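Local coordinates for protein ATP synthase subunit s, mitochondrial (Bos taurus, PDB 3DZE) that regulates mitochondrial ATP synthase, being necessary for its proton conduction and blocking a proton leak through an alternative exit pathway, at residues G101-L106 with K130-L135; E88-C93 with L117-I122; G22-A27 with E82-V87. The protein carries 1 engineered substitution. One frame throughout, in Å; residues are numbered along the deposited sequence.

Contact 1: G101-L106 with K130-L135; sequences GCLERL and KGIIAL. With CD (cadmium ion), chain C.
The carboxylate of Glu104 is the flat group that reaches across between helices 101-106 and 130-134, and it turns OE2 to the aliphatic chain of Lys130. Glu104 OE2 comes within 3.0 Å of Lys130 CE and lies near CG and CD as well, so one oxygen rests against the lysine's methylenes while the two chains cross at a slant. The opposite charges are near each other but beyond a salt bridge, Glu104 OE2 to Lys130 NZ 4.1 Å; the lysine chain runs extended to CE and bends at its last torsion (chi4 98°). Behind the carboxylate, Glu104 CG leans on the methyl of Ala134, 4.0 Å from Ala134 CB.

The apolar half of the contact is carried by Leu103. Its CB and CD1 both touch the carbonyl of Gly131, each 3.7 Å from Gly131 O, and CD1 goes on toward the CD1 methyl of Ile132. With CG anti to the carbonyl carbon (chi1 -60°), the leucine points across to the neighbouring helix. A side chain at Gly131 would crowd Leu103 CD1. On the far flank Cys102 SG binds a cadmium ion at 2.6 Å, together with three waters.

The helices run almost parallel, 11° apart with axes 8.1 Å from each other, as in successive turns of a leucine-rich repeat solenoid; they belong to repeats 3 and 4. Beneath them lies strand 118-122, where Leu103 packs on Met119 and Ile121 and Leu135 on Ile121, while Ile132 reaches on to Ile158 and Phe162 of helix 155-165.

Contact 2: E88-C93 with L117-I122; sequences EKIRLC and LEMEII
Arg91 and Glu120 face each other across two neighbouring parallel strands of the leucine-rich repeat sheet, 89-93 and 118-122, which run in strict register with axes 4.7 Å apart. The arginine chain is extended, CG anti to the backbone N (chi1 168°), and slants over the glutamate so that NH1 meets both carboxylate oxygens. Arg91 NH1 and Glu120 OE2, 2.9 Å apart, form a salt bridge, and NH1 also donates to Glu120 OE1 at 3.1 Å. OE1 is approached from above the carboxylate plane although it lies close to the guanidinium plane; the two flat groups are turned 53° against each other. The CD1 methyl of Ile122 lies over one guanidinium face, offset toward its rim. Arg91 has a second conformer, so this grip describes one of its states. A glutamine at Glu120 would probably cost Arg91 this carboxylate partner and leave the guanidinium freer to turn, though Asp67 of strand 63-69 also touches its side chain.

On the same face, Lys89 crosses Glu118, Lys89 CE lying 3.5 Å from Glu118 OE1, but the lysine nitrogen stays beyond salt-bridge reach; Glu118, modelled in two conformers, hydrogen-bonds through OE1 to a Tris molecule, probably from the crystallisation liquor. Cys93 SG rests against Ile122 CG2 and touches Thr69, a magnesium-site residue. The opposite face is apolar and turns to the helices; there Leu92 CD1 meets Met119 CE at 3.8 Å, and Leu103 of helix 100-107 packs on Leu92.

Backbone hydrogen bonds link Ile90 and Leu92 to Glu118, Glu120 and Ile122. At the start, Glu88 O accepts two, from Leu117 N and Glu118 N, each 2.9 Å long.

Contact 3: G22-A27 with E82-V87; sequences GPDRAA and EGLQYV
Leu84 pushes its two methyls against the first turn of helix 23-33 and overlaps Pro23, Asp24 and Ala27. The contact joins the N-terminal domain to the second repeat of the leucine-rich repeat solenoid, meeting it in the loop that leads into strand 89-93. Most of the touching is done by Leu84 CD2, which lies 3.6 Å from Pro23 O and 3.5 Å from Asp24 OD1, while Leu84 CD1 rests on the methyl of Ala27, 3.9 Å from its CB. With CG anti to its own carbonyl carbon (chi1 -56°), the leucine reaches from the loop toward the helix, and Ile63 of strand 63-69 packs against it as well.

Alongside, the ring of Pro23 lies on the backbone of Gly83, Pro23 CB 3.7 Å from Gly83 O. The fit is close enough that a CB on Gly83 would collide with Pro23 CG. Gly22 holds the N-cap position, just ahead of helix 23-33.

Asp24 crosses Leu84, its carboxylate against CD2. Asp24 OD1 accepts a hydrogen bond from the backbone N of Ile63, which ties the aspartate to the sheet. The carboxylate also reaches the loop through two waters, bound to the successive backbone amides of Gln85 and Tyr86. One water donates to Asp24 OD2 at 2.7 Å and accepts from Gln85 N; the other donates to Asp24 OD1 and accepts from Tyr86 N. Within the loop, Gln85 NE2 turns back to donate to Gly83 O at 3.0 Å, approaching from above the carbonyl plane.

How the contacts relate
From the N terminus, contact 3 is the first to close, its 54 intervening residues carrying strands 37-40 and 63-69, so that the N-terminal domain meets the second repeat. Its later segment runs straight into residues 88-93, where contact 2 opens, though the two share no other touch. Contacts 1 and 2 then cross: strand 89-93, helix 100-107, strand 118-122 and helix 129-134 come in turn, strand joining strand and helix joining helix. They are two layers of one solenoid, the helix layer packing on the strand layer, as where Ile132 CD1 meets Ile121 CD1. Contact 3 does not touch contact 1, their centres lying about 20 Å apart.

Contact 1: G101-L106 with K130-L135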
# COMPACT_ATOMS: atom_id res chain seq x y z
N GLY A 101 -1.73 1.20 12.29
CA GLY A 101 -0.31 1.51 12.29
C GLY A 101 0.34 1.34 10.94
O GLY A 101 1.28 2.09 10.61
N CYS A 102 -0.14 0.44 10.12
CA CYS A 102 0.35 0.24 8.77
C CYS A 102 0.04 1.47 7.91
O CYS A 102 0.86 1.97 7.15
CB CYS A 102 -0.23 -1.00 8.14
SG CYS A 102 0.05 -2.57 9.04
N LEU A 103 -1.22 1.91 8.02
CA LEU A 103 -1.66 3.10 7.29
C LEU A 103 -0.93 4.36 7.76
O LEU A 103 -0.57 5.20 6.96
CB LEU A 103 -3.17 3.25 7.39
CG LEU A 103 -3.98 2.08 6.81
CD1 LEU A 103 -5.49 2.36 6.98
CD2 LEU A 103 -3.66 1.80 5.37
N GLU A 104 -0.70 4.44 9.06
CA GLU A 104 0.07 5.56 9.63
C GLU A 104 1.48 5.57 9.06
O GLU A 104 1.94 6.63 8.62
CB GLU A 104 0.04 5.49 11.12
CG GLU A 104 -1.23 5.82 11.71
CD GLU A 104 -1.40 5.38 13.21
OE1 GLU A 104 -0.58 4.67 13.72
OE2 GLU A 104 -2.41 5.85 13.76
N ARG A 105 2.13 4.44 9.04
CA ARG A 105 3.48 4.27 8.50
C ARG A 105 3.53 4.75 7.09
O ARG A 105 4.38 5.56 6.70
CB ARG A 105 3.87 2.65 8.54
CG ARG A 105 5.33 2.40 8.12
CD ARG A 105 5.77 0.97 8.52
NE ARG A 105 5.87 0.83 9.91
CZ ARG A 105 6.83 1.18 10.73
NH1 ARG A 105 7.93 1.64 10.29
NH2 ARG A 105 6.66 1.03 11.98
N LEU A 106 2.58 4.32 6.27
CA LEU A 106 2.52 4.73 4.87
C LEU A 106 2.32 6.21 4.72
O LEU A 106 2.97 6.87 3.90
CB LEU A 106 1.34 4.01 4.22
CG LEU A 106 1.54 2.53 3.83
CD1 LEU A 106 0.21 1.94 3.40
CD2 LEU A 106 2.60 2.38 2.71
N LYS A 130 -9.11 5.85 12.77
CA LYS A 130 -7.79 6.39 12.98
C LYS A 130 -6.87 6.17 11.79
O LYS A 130 -6.15 7.05 11.36
CB LYS A 130 -7.15 5.81 14.25
CG LYS A 130 -5.86 6.32 14.67
CD LYS A 130 -5.39 5.62 16.05
CE LYS A 130 -3.88 5.95 16.40
NZ LYS A 130 -3.60 7.14 17.45
N GLY A 131 -6.86 4.96 11.27
CA GLY A 131 -6.02 4.66 10.14
C GLY A 131 -6.43 5.41 8.88
O GLY A 131 -5.61 5.88 8.12
N ILE A 132 -7.73 5.51 8.71
CA ILE A 132 -8.26 6.25 7.54
C ILE A 132 -7.84 7.71 7.61
O ILE A 132 -7.41 8.29 6.64
CB ILE A 132 -9.77 6.06 7.41
CG1 ILE A 132 -10.15 4.57 7.18
CG2 ILE A 132 -10.33 6.96 6.26
CD1 ILE A 132 -9.42 3.90 6.04
N ILE A 133 -8.06 8.33 8.75
CA ILE A 133 -7.75 9.78 8.88
C ILE A 133 -6.29 10.08 8.60
O ILE A 133 -6.00 11.13 8.05
CB ILE A 133 -8.24 10.26 10.28
CG1 ILE A 133 -9.72 10.26 10.25
CG2 ILE A 133 -7.74 11.67 10.53
CD1 ILE A 133 -10.34 11.26 9.30
N ALA A 134 -5.39 9.17 8.89
CA ALA A 134 -4.01 9.34 8.63
C ALA A 134 -3.73 9.60 7.15
O ALA A 134 -2.73 10.22 6.78
CB ALA A 134 -3.18 8.15 9.16
N LEU A 135 -4.59 9.10 6.26
CA LEU A 135 -4.40 9.24 4.84
C LEU A 135 -4.51 10.67 4.31
O LEU A 135 -4.17 10.93 3.17
CB LEU A 135 -5.38 8.33 4.08
CG LEU A 135 -5.28 6.84 4.43
CD1 LEU A 135 -6.42 6.08 3.73
CD2 LEU A 135 -3.84 6.28 4.18
CD CD C . 0.78 -2.10 11.44
O HOH W 1 1.13 -4.30 12.61
O HOH W 2 -0.75 -1.45 12.76
O HOH W 3 2.72 -0.84 12.05

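Contact 2: E88-C93 with L117-I122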
# COMPACT_ATOMS: atom_id res chain seq x y z
N GLU A 88 1.57 5.52 -7.57
CA GLU A 88 0.38 6.34 -7.74
C GLU A 88 -0.90 5.71 -7.24
O GLU A 88 -1.84 6.42 -6.91
CB GLU A 88 0.23 6.74 -9.20
CG GLU A 88 1.38 7.64 -9.65
CD GLU A 88 1.33 8.01 -11.07
OE1 GLU A 88 0.62 7.46 -11.89
OE2 GLU A 88 2.24 8.75 -11.46
N LYS A 89 -0.96 4.37 -7.24
CA LYS A 89 -2.16 3.62 -6.93
C LYS A 89 -1.84 2.50 -5.98
O LYS A 89 -0.91 1.73 -6.24
CB LYS A 89 -2.77 2.98 -8.20
CG LYS A 89 -3.23 3.97 -9.26
CD LYS A 89 -3.68 3.25 -10.53
CE LYS A 89 -4.52 4.06 -11.45
NZ LYS A 89 -4.71 3.43 -12.81
N ILE A 90 -2.59 2.39 -4.88
CA ILE A 90 -2.50 1.24 -3.97
C ILE A 90 -3.87 0.75 -3.66
O ILE A 90 -4.75 1.48 -3.25
CB ILE A 90 -1.79 1.66 -2.66
CG1 ILE A 90 -0.36 2.14 -2.91
CG2 ILE A 90 -1.76 0.44 -1.69
CD1 ILE A 90 0.36 2.67 -1.65
N ARG A 91 -4.06 -0.57 -3.83
CA ARG A 91 -5.24 -1.30 -3.37
C ARG A 91 -4.82 -2.28 -2.32
O ARG A 91 -3.93 -3.10 -2.55
CB ARG A 91 -5.87 -2.00 -4.56
CG ARG A 91 -6.90 -3.01 -4.16
CD ARG A 91 -7.44 -3.57 -5.49
NE ARG A 91 -8.65 -4.21 -5.33
CZ ARG A 91 -9.98 -3.69 -5.56
NH1 ARG A 91 -10.30 -2.34 -5.62
NH2 ARG A 91 -10.86 -4.57 -5.47
N LEU A 92 -5.52 -2.21 -1.20
CA LEU A 92 -5.38 -3.14 -0.07
C LEU A 92 -6.72 -3.81 0.08
O LEU A 92 -7.69 -3.17 0.45
CB LEU A 92 -4.99 -2.41 1.22
CG LEU A 92 -3.74 -1.54 1.13
CD1 LEU A 92 -3.50 -0.79 2.45
CD2 LEU A 92 -2.50 -2.35 0.71
N CYS A 93 -6.80 -5.10 -0.23
CA CYS A 93 -8.07 -5.84 -0.23
C CYS A 93 -7.88 -7.16 0.49
O CYS A 93 -7.02 -7.94 0.12
CB CYS A 93 -8.53 -6.04 -1.66
SG CYS A 93 -10.09 -6.98 -1.79
N LEU A 117 -1.99 9.09 -5.81
CA LEU A 117 -3.20 9.60 -6.45
C LEU A 117 -4.45 8.86 -6.10
O LEU A 117 -5.53 9.42 -6.08
CB LEU A 117 -3.08 9.62 -7.99
CG LEU A 117 -1.82 10.38 -8.51
CD1 LEU A 117 -1.80 10.23 -10.05
CD2 LEU A 117 -1.89 11.85 -8.09
N GLU A 118 -4.36 7.55 -5.89
CA GLU A 118 -5.54 6.70 -5.71
C GLU A 118 -5.25 5.64 -4.69
O GLU A 118 -4.22 4.96 -4.73
CB GLU A 118 -5.83 6.03 -7.07
CG GLU A 118 -6.74 4.89 -7.05
CD GLU A 118 -6.90 4.16 -8.40
OE1 GLU A 118 -7.22 4.89 -9.38
OE2 GLU A 118 -6.74 2.94 -8.43
N MET A 119 -6.19 5.46 -3.76
CA MET A 119 -6.08 4.38 -2.77
C MET A 119 -7.41 3.73 -2.58
O MET A 119 -8.46 4.35 -2.60
CB MET A 119 -5.52 4.93 -1.50
CG MET A 119 -5.04 3.79 -0.57
SD MET A 119 -3.98 4.42 0.69
CE MET A 119 -3.53 2.86 1.47
N GLU A 120 -7.36 2.40 -2.35
CA GLU A 120 -8.55 1.59 -2.14
C GLU A 120 -8.26 0.67 -0.96
O GLU A 120 -7.21 0.01 -0.94
CB GLU A 120 -8.84 0.77 -3.37
CG GLU A 120 -8.99 1.57 -4.68
CD GLU A 120 -9.19 0.66 -5.81
OE1 GLU A 120 -8.29 -0.04 -6.24
OE2 GLU A 120 -10.33 0.50 -6.25
N ILE A 121 -9.19 0.63 -0.01
CA ILE A 121 -9.03 -0.20 1.18
C ILE A 121 -10.34 -0.94 1.38
O ILE A 121 -11.39 -0.32 1.62
CB ILE A 121 -8.66 0.61 2.42
CG1 ILE A 121 -7.46 1.48 2.19
CG2 ILE A 121 -8.43 -0.36 3.61
CD1 ILE A 121 -7.11 2.40 3.28
N ILE A 122 -10.28 -2.27 1.22
CA ILE A 122 -11.49 -3.10 1.09
C ILE A 122 -11.34 -4.33 1.97
O ILE A 122 -10.35 -5.09 1.84
CB ILE A 122 -11.68 -3.56 -0.37
CG1 ILE A 122 -11.72 -2.36 -1.34
CG2 ILE A 122 -12.92 -4.45 -0.48
CD1 ILE A 122 -11.13 -2.61 -2.61

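Contact 3: G22-A27 with E82-V87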
# COMPACT_ATOMS: atom_id res chain seq x y z
N GLY A 22 17.97 -2.12 -6.01
CA GLY A 22 17.18 -0.91 -5.97
C GLY A 22 15.84 -1.06 -5.26
O GLY A 22 15.32 -2.17 -5.17
N PRO A 23 15.29 0.04 -4.76
CA PRO A 23 14.05 -0.05 -4.02
C PRO A 23 12.88 -0.69 -4.78
O PRO A 23 12.13 -1.47 -4.18
CB PRO A 23 13.75 1.42 -3.69
CG PRO A 23 15.11 2.03 -3.52
CD PRO A 23 15.93 1.35 -4.60
N ASP A 24 12.68 -0.35 -6.05
CA ASP A 24 11.51 -0.88 -6.78
C ASP A 24 11.57 -2.38 -6.94
O ASP A 24 10.55 -3.04 -6.75
CB ASP A 24 11.31 -0.18 -8.13
CG ASP A 24 10.79 1.22 -7.96
OD1 ASP A 24 9.60 1.45 -8.01
OD2 ASP A 24 11.64 2.12 -7.75
N ARG A 25 12.72 -2.93 -7.25
CA ARG A 25 12.86 -4.38 -7.37
C ARG A 25 12.70 -5.05 -6.02
O ARG A 25 12.03 -6.04 -5.89
CB ARG A 25 14.16 -4.74 -8.06
CG ARG A 25 14.34 -6.24 -8.16
CD ARG A 25 13.25 -6.95 -8.72
NE ARG A 25 13.60 -8.30 -9.00
CZ ARG A 25 13.68 -8.73 -10.22
NH1 ARG A 25 13.31 -7.92 -11.24
NH2 ARG A 25 14.02 -10.01 -10.51
N ALA A 26 13.33 -4.52 -5.00
CA ALA A 26 13.25 -5.10 -3.67
C ALA A 26 11.81 -5.07 -3.17
O ALA A 26 11.32 -6.04 -2.58
CB ALA A 26 14.17 -4.38 -2.72
N ALA A 27 11.08 -3.97 -3.43
CA ALA A 27 9.70 -3.90 -3.04
C ALA A 27 8.81 -4.83 -3.84
O ALA A 27 7.86 -5.40 -3.33
CB ALA A 27 9.17 -2.44 -3.12
N GLU A 82 9.87 2.89 1.34
CA GLU A 82 10.55 4.14 1.63
C GLU A 82 11.26 4.73 0.45
O GLU A 82 11.32 5.99 0.35
CB GLU A 82 11.55 3.85 2.77
CG GLU A 82 12.02 5.19 3.44
CD GLU A 82 13.11 5.81 2.73
OE1 GLU A 82 13.92 5.08 2.07
OE2 GLU A 82 13.25 7.11 2.76
N GLY A 83 11.83 3.95 -0.39
CA GLY A 83 12.65 4.44 -1.56
C GLY A 83 11.91 4.58 -2.85
O GLY A 83 12.48 4.90 -3.86
N LEU A 84 10.61 4.32 -2.88
CA LEU A 84 9.82 4.32 -4.11
C LEU A 84 9.34 5.71 -4.43
O LEU A 84 8.75 6.40 -3.60
CB LEU A 84 8.61 3.41 -3.94
CG LEU A 84 8.89 1.97 -3.53
CD1 LEU A 84 7.61 1.16 -3.45
CD2 LEU A 84 9.85 1.28 -4.49
N GLN A 85 9.59 6.16 -5.67
CA GLN A 85 9.32 7.54 -6.03
C GLN A 85 8.07 7.77 -6.85
O GLN A 85 7.64 8.91 -6.97
CB GLN A 85 10.54 8.11 -6.83
CG GLN A 85 11.88 7.93 -6.12
CD GLN A 85 11.91 8.58 -4.80
OE1 GLN A 85 11.56 9.75 -4.65
NE2 GLN A 85 12.32 7.86 -3.76
N TYR A 86 7.53 6.71 -7.43
CA TYR A 86 6.50 6.88 -8.46
C TYR A 86 5.21 6.13 -8.23
O TYR A 86 4.45 5.91 -9.15
CB TYR A 86 7.08 6.55 -9.83
CG TYR A 86 8.46 7.16 -10.10
CD1 TYR A 86 8.62 8.51 -10.46
CD2 TYR A 86 9.58 6.40 -10.00
CE1 TYR A 86 9.85 9.03 -10.74
CE2 TYR A 86 10.87 6.93 -10.28
CZ TYR A 86 10.97 8.24 -10.66
OH TYR A 86 12.20 8.79 -10.96
N VAL A 87 4.96 5.72 -7.00
CA VAL A 87 3.74 4.93 -6.68
C VAL A 87 2.54 5.83 -6.70
O VAL A 87 2.43 6.76 -5.90
CB VAL A 87 3.86 4.17 -5.38
CG1 VAL A 87 2.60 3.39 -5.13
CG2 VAL A 87 5.07 3.28 -5.39
O HOH W 4 7.94 3.80 -7.71
O HOH W 5 11.10 4.73 -7.50